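Oxidoreductase (Methanosarcina mazei, PDB 3KA7) binds flavin-adenine dinucleotide and is probably an oxidoreductase of the flavin-containing amine oxidoreductase family. Local coordinates at residues F109-L113 / D148-F154. Numbering follows the deposited sequence.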
# COMPACT_ATOMS: atom_id res chain seq x y z
N PHE A 109 19.63 -12.82 -1.53
CA PHE A 109 20.22 -11.55 -1.95
C PHE A 109 21.70 -11.46 -1.52
O PHE A 109 22.51 -10.87 -2.23
CB PHE A 109 19.39 -10.33 -1.49
CG PHE A 109 19.50 -10.02 -0.02
CD1 PHE A 109 20.54 -9.25 0.46
CD2 PHE A 109 18.56 -10.51 0.87
CE1 PHE A 109 20.65 -8.97 1.80
CE2 PHE A 109 18.66 -10.23 2.23
CZ PHE A 109 19.71 -9.46 2.69
N PRO A 110 22.05 -12.07 -0.38
CA PRO A 110 23.46 -11.95 0.00
C PRO A 110 24.39 -12.79 -0.87
O PRO A 110 25.61 -12.56 -0.87
CB PRO A 110 23.49 -12.46 1.45
CG PRO A 110 22.03 -12.41 1.92
CD PRO A 110 21.25 -12.72 0.67
N SER A 111 23.83 -13.74 -1.62
CA SER A 111 24.65 -14.64 -2.44
C SER A 111 25.49 -13.92 -3.49
O SER A 111 26.47 -14.49 -4.00
CB SER A 111 23.77 -15.68 -3.13
OG SER A 111 22.99 -15.06 -4.14
N LEU A 112 25.14 -12.68 -3.81
CA LEU A 112 25.83 -11.92 -4.84
C LEU A 112 26.98 -11.10 -4.27
O LEU A 112 27.71 -10.44 -5.01
CB LEU A 112 24.86 -11.01 -5.60
CG LEU A 112 23.73 -11.71 -6.36
CD1 LEU A 112 22.98 -10.69 -7.20
CD2 LEU A 112 24.27 -12.84 -7.24
N LEU A 113 27.12 -11.15 -2.96
CA LEU A 113 28.19 -10.43 -2.26
C LEU A 113 29.44 -11.30 -2.15
O LEU A 113 29.37 -12.51 -2.30
CB LEU A 113 27.72 -10.07 -0.85
CG LEU A 113 26.55 -9.10 -0.70
CD1 LEU A 113 26.07 -9.09 0.76
CD2 LEU A 113 26.97 -7.72 -1.11
N ASP A 148 29.61 -2.61 -1.18
CA ASP A 148 29.07 -3.14 -2.45
C ASP A 148 27.76 -2.44 -2.85
O ASP A 148 26.76 -2.49 -2.13
CB ASP A 148 28.86 -4.65 -2.33
CG ASP A 148 28.61 -5.33 -3.67
OD1 ASP A 148 28.11 -4.69 -4.63
OD2 ASP A 148 28.89 -6.54 -3.76
N GLU A 149 27.78 -1.78 -4.00
CA GLU A 149 26.61 -1.06 -4.49
C GLU A 149 25.37 -1.96 -4.69
O GLU A 149 24.25 -1.45 -4.72
CB GLU A 149 26.94 -0.33 -5.80
CG GLU A 149 25.77 0.48 -6.36
CD GLU A 149 26.05 1.08 -7.73
OE1 GLU A 149 26.50 0.33 -8.65
OE2 GLU A 149 25.82 2.30 -7.90
N TRP A 150 25.58 -3.26 -4.85
CA TRP A 150 24.46 -4.22 -4.99
C TRP A 150 23.40 -4.02 -3.91
O TRP A 150 22.20 -4.02 -4.19
CB TRP A 150 24.97 -5.66 -4.96
CG TRP A 150 23.94 -6.73 -4.56
CD1 TRP A 150 24.06 -7.63 -3.53
CD2 TRP A 150 22.67 -6.99 -5.18
NE1 TRP A 150 22.94 -8.43 -3.47
CE2 TRP A 150 22.08 -8.07 -4.47
CE3 TRP A 150 21.97 -6.42 -6.25
CZ2 TRP A 150 20.82 -8.58 -4.80
CZ3 TRP A 150 20.72 -6.94 -6.58
CH2 TRP A 150 20.17 -8.01 -5.86
N LEU A 151 23.83 -3.87 -2.66
CA LEU A 151 22.84 -3.75 -1.60
C LEU A 151 22.00 -2.48 -1.73
O LEU A 151 20.82 -2.49 -1.35
CB LEU A 151 23.48 -3.85 -0.21
CG LEU A 151 24.11 -5.19 0.14
CD1 LEU A 151 24.54 -5.16 1.62
CD2 LEU A 151 23.15 -6.34 -0.14
N ILE A 152 22.58 -1.40 -2.25
CA ILE A 152 21.82 -0.15 -2.45
C ILE A 152 20.83 -0.29 -3.61
O ILE A 152 19.68 0.14 -3.50
CB ILE A 152 22.72 1.09 -2.65
CG1 ILE A 152 23.60 1.31 -1.40
CG2 ILE A 152 21.88 2.33 -2.88
CD1 ILE A 152 22.80 1.38 -0.12
N LYS A 153 21.26 -0.90 -4.70
CA LYS A 153 20.34 -1.17 -5.82
C LYS A 153 19.18 -2.05 -5.35
O LYS A 153 18.01 -1.79 -5.67
CB LYS A 153 21.06 -1.87 -6.97
CG LYS A 153 22.29 -1.14 -7.44
CD LYS A 153 21.94 0.22 -7.98
CE LYS A 153 21.43 0.12 -9.40
NZ LYS A 153 21.27 1.48 -10.01
N PHE A 154 19.51 -3.09 -4.60
CA PHE A 154 18.52 -4.04 -4.09
C PHE A 154 17.57 -3.31 -3.14
O PHE A 154 16.36 -3.41 -3.27
CB PHE A 154 19.22 -5.21 -3.39
CG PHE A 154 18.28 -6.17 -2.72
CD1 PHE A 154 17.34 -6.87 -3.45
CD2 PHE A 154 18.35 -6.38 -1.34
CE1 PHE A 154 16.47 -7.75 -2.83
CE2 PHE A 154 17.50 -7.26 -0.72
CZ PHE A 154 16.55 -7.95 -1.47
O HOH W 1 28.31 -7.93 -5.84
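The indole of Trp150 has Leu112 CD1 over one face, 3.9 Å from the centroid of its six-membered ring. Phe154 CB lies over the opposite face, near the rim. The motif is the last residues of a 3-10 segment, ending at Leu112, docked on the capped first turns of helix 149-163, away from the flavin. At the indole edge, Leu113 CD2 packs 3.8 Å from Trp150 CD1. The rings of Phe109 and Phe154 form an offset pair with little overlap, planes at 18°. Phe154 CE2 lies over one face of the Phe109 ring, 3.5 Å from Phe109 CG, and Pro110 CD near the rim of the opposite face. Leu151 CD2 meets the Phe109 edge. Phe109 CB sits over the Phe154 face as a CH-pi contact. Ile121 of helix 115-127 and Val86 and Val88 of strand 85-89 extend this apolar packing. Trp150 CG is anti to the backbone N (chi1 157°), which carries the indole across to the turn. There NE1 donates to Phe109 O at 2.8 Å, close to the indole plane. With an alanine here, Phe109 O would probably lose this donor and a gap would open beside Leu112 CD1. Asp148 is the N-cap: its OD1 accepts from Trp150 N at 2.9 Å. A water donates to Leu112 O and, at 2.6 Å, to Asp148 OD2.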